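Enoyl-CoA hydratase/isomerase family protein (Bacillus anthracis, PDB 3KQF) probably catalyses the reversible hydration of the double bond of 2-enoyl-CoA thioesters, as enoyl-CoA hydratases of the crotonase family do in fatty acid beta-oxidation. Local coordinates at residues Ile112-Gly117 / Gly170-Ala175; Ala36-Leu41 / Arg92-Met97; Ala123-Ile128 / Leu214-Ile219. All coordinates share one frame; numbering follows the deposited sequence. Where two conformers were deposited one is given.

Interaction 1: residues Ile112-Gly117 / Gly170-Ala175; sequences IALGGG and GRRISA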
# COMPACT_ATOMS: atom_id res chain seq x y z
N ILE A 112 9.93 -17.64 15.81
CA ILE A 112 8.50 -17.34 15.80
C ILE A 112 8.21 -15.93 16.31
O ILE A 112 8.85 -15.44 17.24
CB ILE A 112 7.62 -18.37 16.60
CG1 ILE A 112 8.03 -18.47 18.07
CG2 ILE A 112 7.67 -19.76 15.92
CD1 ILE A 112 6.97 -19.12 18.95
N ALA A 113 7.26 -15.28 15.66
CA ALA A 113 6.83 -13.93 16.00
C ALA A 113 5.34 -13.97 15.85
O ALA A 113 4.80 -13.74 14.75
CB ALA A 113 7.45 -12.91 15.03
N LEU A 114 4.65 -14.21 16.95
CA LEU A 114 3.21 -14.42 16.90
C LEU A 114 2.47 -13.50 17.77
O LEU A 114 2.89 -13.23 18.89
CB LEU A 114 2.91 -15.83 17.35
CG LEU A 114 3.61 -16.95 16.60
CD1 LEU A 114 3.34 -18.26 17.33
CD2 LEU A 114 3.17 -17.01 15.14
N GLY A 115 1.36 -12.99 17.23
CA GLY A 115 0.47 -12.09 17.97
C GLY A 115 1.24 -10.83 18.33
O GLY A 115 1.75 -10.12 17.43
N GLY A 116 1.39 -10.59 19.63
CA GLY A 116 2.19 -9.46 20.14
C GLY A 116 3.59 -9.43 19.53
O GLY A 116 4.19 -8.37 19.45
N GLY A 117 4.12 -10.60 19.16
CA GLY A 117 5.45 -10.68 18.49
C GLY A 117 5.43 -10.09 17.09
O GLY A 117 6.39 -9.40 16.67
N GLY A 170 -6.01 -15.97 11.24
CA GLY A 170 -5.03 -16.12 12.33
C GLY A 170 -3.94 -17.11 11.97
O GLY A 170 -3.31 -17.70 12.84
N ARG A 171 -3.72 -17.30 10.67
CA ARG A 171 -2.76 -18.29 10.20
C ARG A 171 -1.31 -17.87 10.32
O ARG A 171 -0.98 -16.68 10.30
CB ARG A 171 -3.07 -18.70 8.76
CG ARG A 171 -2.70 -17.67 7.68
CD ARG A 171 -3.28 -18.02 6.33
NE ARG A 171 -2.86 -17.08 5.30
CZ ARG A 171 -1.81 -17.24 4.50
NH1 ARG A 171 -1.07 -18.35 4.56
NH2 ARG A 171 -1.49 -16.30 3.62
N ARG A 172 -0.43 -18.87 10.46
CA ARG A 172 1.00 -18.62 10.55
C ARG A 172 1.59 -18.70 9.14
O ARG A 172 1.21 -19.59 8.35
CB ARG A 172 1.72 -19.66 11.41
CG ARG A 172 1.28 -19.80 12.83
CD ARG A 172 2.23 -20.79 13.50
NE ARG A 172 1.93 -21.01 14.91
CZ ARG A 172 2.77 -21.59 15.77
NH1 ARG A 172 3.98 -21.95 15.39
NH2 ARG A 172 2.41 -21.75 17.03
N ILE A 173 2.53 -17.82 8.85
CA ILE A 173 3.17 -17.78 7.54
C ILE A 173 4.69 -17.85 7.69
O ILE A 173 5.24 -17.46 8.73
CB ILE A 173 2.73 -16.53 6.77
CG1 ILE A 173 3.27 -15.25 7.43
CG2 ILE A 173 1.16 -16.48 6.69
CD1 ILE A 173 2.95 -13.99 6.66
N SER A 174 5.37 -18.37 6.67
CA SER A 174 6.82 -18.50 6.68
C SER A 174 7.46 -17.15 6.43
O SER A 174 6.82 -16.23 5.97
CB SER A 174 7.28 -19.43 5.58
OG SER A 174 7.00 -18.88 4.30
N ALA A 175 8.77 -17.08 6.64
CA ALA A 175 9.51 -15.85 6.39
C ALA A 175 9.45 -15.50 4.90
O ALA A 175 9.39 -14.33 4.53
CB ALA A 175 10.95 -16.04 6.82
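L114 and R172 turn to meet each other with CG beside the backbone N, at chi1 of -56° and -59°; R172 then runs extended from CG to NE and crosses the leucine at about a right angle. The leucine methyl CD1 sits over one face of the guanidinium, offset toward its rim, with L114 CD1 3.6 Å from R172 NH2 and 3.7 Å from R172 CZ. The other branch touches the arginine stem: L114 CD2 is 4.1 Å from R172 CG. A looser contact comes from I112, whose CG2 approaches R172 NH1 obliquely at 4.3 Å in one of two deposited conformers.

Strands 112-114 and 173-174 are the outer members of a three-stranded sheet, with 134-136 between them. After L114 the chain turns at G115, the N-cap of helix 116-123, and G117 N bonds to L114 O at 2.9 Å. In crotonases such a glycine-rich turn contributes to the oxyanion hole.

Between R172 and these aliphatic side chains the contact is van der Waals in kind: the leucine methyl covers part of one guanidinium face but offers no acceptor and cannot balance the charge.

Interaction 2: residues Ala36-Leu41 / Arg92-Met97; sequences ALLEEL and RTTMEM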
# COMPACT_ATOMS: atom_id res chain seq x y z
N ALA A 36 6.50 -7.90 33.65
CA ALA A 36 7.85 -7.59 34.15
C ALA A 36 8.80 -7.25 32.99
O ALA A 36 9.57 -6.27 33.07
CB ALA A 36 8.40 -8.75 34.99
N LEU A 37 8.73 -8.02 31.91
CA LEU A 37 9.55 -7.73 30.72
C LEU A 37 9.16 -6.39 30.11
O LEU A 37 10.03 -5.60 29.75
CB LEU A 37 9.45 -8.86 29.69
CG LEU A 37 10.16 -8.66 28.33
CD1 LEU A 37 10.47 -10.01 27.67
CD2 LEU A 37 9.33 -7.79 27.38
N LEU A 38 7.86 -6.12 30.03
CA LEU A 38 7.39 -4.85 29.45
C LEU A 38 7.91 -3.65 30.25
O LEU A 38 8.30 -2.64 29.66
CB LEU A 38 5.86 -4.85 29.31
CG LEU A 38 5.30 -5.87 28.31
CD1 LEU A 38 3.79 -5.92 28.45
CD2 LEU A 38 5.70 -5.58 26.86
N GLU A 39 7.93 -3.78 31.58
CA GLU A 39 8.47 -2.74 32.48
C GLU A 39 9.93 -2.43 32.15
O GLU A 39 10.31 -1.26 32.01
CB GLU A 39 8.36 -3.19 33.94
CG GLU A 39 9.05 -2.29 34.98
CD GLU A 39 8.42 -0.92 35.11
OE1 GLU A 39 7.29 -0.73 34.61
OE2 GLU A 39 9.05 -0.05 35.74
N GLU A 40 10.76 -3.47 32.04
CA GLU A 40 12.18 -3.30 31.71
C GLU A 40 12.40 -2.70 30.33
O GLU A 40 13.29 -1.85 30.13
CB GLU A 40 12.93 -4.64 31.81
CG GLU A 40 13.09 -5.14 33.21
CD GLU A 40 13.87 -6.44 33.32
OE1 GLU A 40 14.18 -7.05 32.28
OE2 GLU A 40 14.19 -6.85 34.46
N LEU A 41 11.60 -3.14 29.36
CA LEU A 41 11.70 -2.65 28.01
C LEU A 41 11.33 -1.16 27.96
O LEU A 41 12.03 -0.38 27.34
CB LEU A 41 10.85 -3.50 27.06
CG LEU A 41 10.98 -3.24 25.56
CD1 LEU A 41 12.45 -3.26 25.09
CD2 LEU A 41 10.16 -4.30 24.81
N ARG A 92 0.42 -2.13 24.43
CA ARG A 92 0.24 -1.13 23.37
C ARG A 92 1.13 0.10 23.59
O ARG A 92 1.69 0.63 22.63
CB ARG A 92 -1.23 -0.76 23.13
CG ARG A 92 -1.84 0.23 24.05
CD ARG A 92 -3.19 0.70 23.43
NE ARG A 92 -4.08 -0.43 23.15
CZ ARG A 92 -4.97 -0.94 23.99
NH1 ARG A 92 -5.15 -0.43 25.20
NH2 ARG A 92 -5.71 -1.98 23.60
N THR A 93 1.31 0.51 24.85
CA THR A 93 2.17 1.66 25.19
C THR A 93 3.63 1.38 24.80
O THR A 93 4.34 2.25 24.30
CB THR A 93 2.09 1.98 26.68
OG1 THR A 93 0.78 2.47 26.97
CG2 THR A 93 3.10 3.06 27.07
N THR A 94 4.07 0.16 25.04
CA THR A 94 5.44 -0.23 24.69
C THR A 94 5.65 -0.13 23.16
O THR A 94 6.69 0.37 22.70
CB THR A 94 5.72 -1.65 25.19
OG1 THR A 94 5.43 -1.70 26.59
CG2 THR A 94 7.18 -2.03 24.93
N MSE A 95 4.68 -0.59 22.38
CA MSE A 95 4.75 -0.50 20.93
C MSE A 95 4.88 0.96 20.48
O MSE A 95 5.68 1.28 19.61
CB MSE A 95 3.53 -1.12 20.25
CG MSE A 95 3.21 -2.54 20.65
SE MSE A 95 4.75 -3.71 20.51
CE MSE A 95 3.96 -5.41 21.04
N GLU A 96 4.09 1.85 21.07
CA GLU A 96 4.16 3.27 20.74
C GLU A 96 5.54 3.85 21.03
O GLU A 96 6.05 4.64 20.26
CB GLU A 96 3.09 4.06 21.49
CG GLU A 96 1.70 3.67 21.05
CD GLU A 96 0.63 4.32 21.87
OE1 GLU A 96 0.79 4.40 23.12
OE2 GLU A 96 -0.40 4.71 21.28
N MSE A 97 6.13 3.44 22.15
CA MSE A 97 7.46 3.93 22.51
C MSE A 97 8.53 3.47 21.52
O MSE A 97 9.46 4.23 21.22
CB MSE A 97 7.81 3.51 23.94
CG MSE A 97 6.90 4.10 25.01
SE MSE A 97 7.41 3.44 26.79
CE MSE A 97 9.16 4.20 26.79
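L38 and L41 of helix 35-49 close on T94 of helix 81-99, a buried helix-helix contact within the crotonase fold, with L38 CA and T94 CA 6.9 Å apart. The second helix enters with R92, which takes no part in the contact and packs on K235 of the second subunit. T93 follows, its OG1 bonded to S89 O one turn back while its side chain rests on Q42 of the facing helix.

T94 carries the contact, and its two branches divide the work. At chi1 -54° OG1 lies beside the backbone N and CG2 anti to it, which aims the hydroxyl at L38 and the methyl at L41. T94 OG1 stands 3.9 Å from L38 CD2, a packing contact only; its hydrogen bonds go to M90 O in its own helix and to Q42 NE2 of the facing helix, so this buried oxygen is gripped from both helices. T94 CG2 touches L41 CD2 at 3.7 Å and L41 CG at 4.0 Å, the two side chains crossing at about a right angle. CG of L41 is anti to the backbone N (chi1 -172°), and chi2 of 51° sets where CD2 points.

The selenomethionine M95 leaves its backbone away from 36-41 and packs on E119 and L120 of helix 116-123. E96 packs on L231 of the second subunit. M97, also selenomethionine, starts out toward the first helix and lies against L45 and T46; within 36-41 its side chain comes no nearer than 5.4 Å, the distance from M97 CB to L41 CD2.

Interaction 3: residues Ala123-Ile128 / Leu214-Ile219; sequences ACDFRI and LAKEAI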
# COMPACT_ATOMS: atom_id res chain seq x y z
N ALA A 123 5.98 -2.41 14.87
CA ALA A 123 6.31 -1.13 15.53
C ALA A 123 7.70 -0.68 15.14
O ALA A 123 8.06 0.48 15.36
CB ALA A 123 6.21 -1.26 17.05
N CYS A 124 8.50 -1.59 14.60
CA CYS A 124 9.84 -1.25 14.12
C CYS A 124 9.74 -0.63 12.73
O CYS A 124 8.77 -0.87 11.99
CB CYS A 124 10.74 -2.49 14.09
SG CYS A 124 11.02 -3.27 15.72
N ASP A 125 10.73 0.19 12.38
CA ASP A 125 10.80 0.83 11.05
C ASP A 125 10.84 -0.18 9.90
O ASP A 125 10.18 0.01 8.89
CB ASP A 125 12.00 1.77 10.97
CG ASP A 125 11.85 2.96 11.89
OD1 ASP A 125 11.31 3.98 11.43
OD2 ASP A 125 12.18 2.85 13.09
N PHE A 126 11.71 -1.19 10.00
CA PHE A 126 11.72 -2.30 9.02
C PHE A 126 12.22 -3.58 9.68
O PHE A 126 12.71 -3.55 10.83
CB PHE A 126 12.40 -1.97 7.68
CG PHE A 126 13.84 -1.61 7.79
CD1 PHE A 126 14.82 -2.59 7.68
CD2 PHE A 126 14.21 -0.30 7.99
CE1 PHE A 126 16.15 -2.26 7.78
CE2 PHE A 126 15.55 0.05 8.08
CZ PHE A 126 16.52 -0.93 7.98
N ARG A 127 12.06 -4.68 8.95
CA ARG A 127 12.26 -6.01 9.47
C ARG A 127 13.16 -6.92 8.63
O ARG A 127 13.08 -6.95 7.40
CB ARG A 127 10.85 -6.65 9.52
CG ARG A 127 9.90 -6.02 10.53
CD ARG A 127 8.42 -5.97 10.06
NE ARG A 127 8.28 -4.97 9.00
CZ ARG A 127 8.21 -3.64 9.19
NH1 ARG A 127 8.13 -2.82 8.15
NH2 ARG A 127 8.24 -3.14 10.41
N ILE A 128 14.04 -7.63 9.32
CA ILE A 128 14.91 -8.65 8.70
C ILE A 128 14.50 -9.94 9.41
O ILE A 128 14.49 -10.00 10.64
CB ILE A 128 16.38 -8.43 8.97
CG1 ILE A 128 16.84 -7.03 8.57
CG2 ILE A 128 17.24 -9.53 8.24
CD1 ILE A 128 18.25 -6.72 9.04
N LEU A 214 15.25 13.24 11.03
CA LEU A 214 14.23 14.07 10.36
C LEU A 214 13.46 13.26 9.29
O LEU A 214 12.25 13.44 9.12
CB LEU A 214 14.87 15.34 9.77
CG LEU A 214 15.17 16.46 10.76
CD1 LEU A 214 16.08 17.55 10.13
CD2 LEU A 214 13.86 17.08 11.27
N ALA A 215 14.15 12.38 8.58
CA ALA A 215 13.49 11.50 7.59
C ALA A 215 12.47 10.60 8.28
O ALA A 215 11.35 10.41 7.78
CB ALA A 215 14.51 10.64 6.81
N LYS A 216 12.85 10.02 9.43
CA LYS A 216 11.91 9.18 10.17
C LYS A 216 10.67 9.99 10.55
O LYS A 216 9.56 9.55 10.35
CB LYS A 216 12.57 8.53 11.40
CG LYS A 216 11.57 7.72 12.25
CD LYS A 216 12.18 6.85 13.32
CE LYS A 216 11.10 6.00 14.03
NZ LYS A 216 11.70 5.08 15.03
N GLU A 217 10.87 11.20 11.06
CA GLU A 217 9.74 12.05 11.44
C GLU A 217 8.87 12.43 10.24
O GLU A 217 7.65 12.37 10.32
CB GLU A 217 10.22 13.30 12.18
CG GLU A 217 10.76 12.98 13.56
CD GLU A 217 11.18 14.23 14.33
OE1 GLU A 217 11.93 15.07 13.77
OE2 GLU A 217 10.79 14.35 15.51
N ALA A 218 9.50 12.83 9.14
CA ALA A 218 8.75 13.24 7.94
C ALA A 218 7.93 12.07 7.34
O ALA A 218 6.75 12.24 7.00
CB ALA A 218 9.71 13.82 6.91
N ILE A 219 8.55 10.92 7.20
CA ILE A 219 7.86 9.74 6.65
C ILE A 219 6.72 9.26 7.58
O ILE A 219 5.60 9.14 7.16
CB ILE A 219 8.84 8.56 6.42
CG1 ILE A 219 9.92 8.92 5.38
CG2 ILE A 219 8.07 7.29 6.00
CD1 ILE A 219 11.14 7.94 5.34
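D125 and K216 are the only pair to touch between the chain around strand 126-130 and helix 209-222, and a buried salt bridge joins them. K216 NZ donates to the syn lone pair of D125 OD2 at 3.0 Å, whereas the distance from NZ to D125 OD1 is 3.8 Å, so a single oxygen takes the bond. The lysine leaves its helix with CG anti to the backbone N (chi1 176°) and stays extended to the ammonium group, meeting the aspartate at about a right angle.

Close packing accompanies the charge pair. The last methylenes of K216 pass next to the carboxylate, with K216 CE 3.3 Å and K216 CD 3.5 Å from D125 OD1.

Other hydrogen bonds fix both ends. K216 NZ also donates to L101 O and Q103 O, and D125 OD2 accepts from V105 N. D125 OD1 turns to the third subunit, where K164 NZ and Y168 OH bind it; with two ammonium groups beside it, the carboxylate would be expected to stay ionised.

Within 123-128, R127 NH2 bonds to C124 O at 2.8 Å. The carbonyl oxygen lies at the guanidinium edge, in its plane, but the donor stands 49° above the carbonyl plane. R127 NH1 forms a salt bridge with E185.

D125 thus ties helix 209-222 and a neighbouring subunit to the connection from strand 105-109 through strand 112-114 and helix 116-123 to the parallel neighbour 126-130, in keeping with the repeated beta-beta-alpha units of the crotonase fold.

How the interactions relate
Helix 116-123 connects the three contacts: it starts in interaction 1 and runs into interaction 3, and helix 81-99 of interaction 2 lies against it. The selenomethionine M95 makes both junctions, its CE 3.4 Å from G116 O and its backbone O 3.7 Å from A123 CB. Interactions 1 and 3 have centres about 21 Å apart and do not touch, their nearest atoms lying about 7 Å apart; interaction 2 is centred about 20 Å from interaction 1 and 18 Å from interaction 3. By family analogy, the active site would lie near the glycine turn of interaction 1. Interactions 1 and 2 adjoin the second subunit, interaction 3 the third.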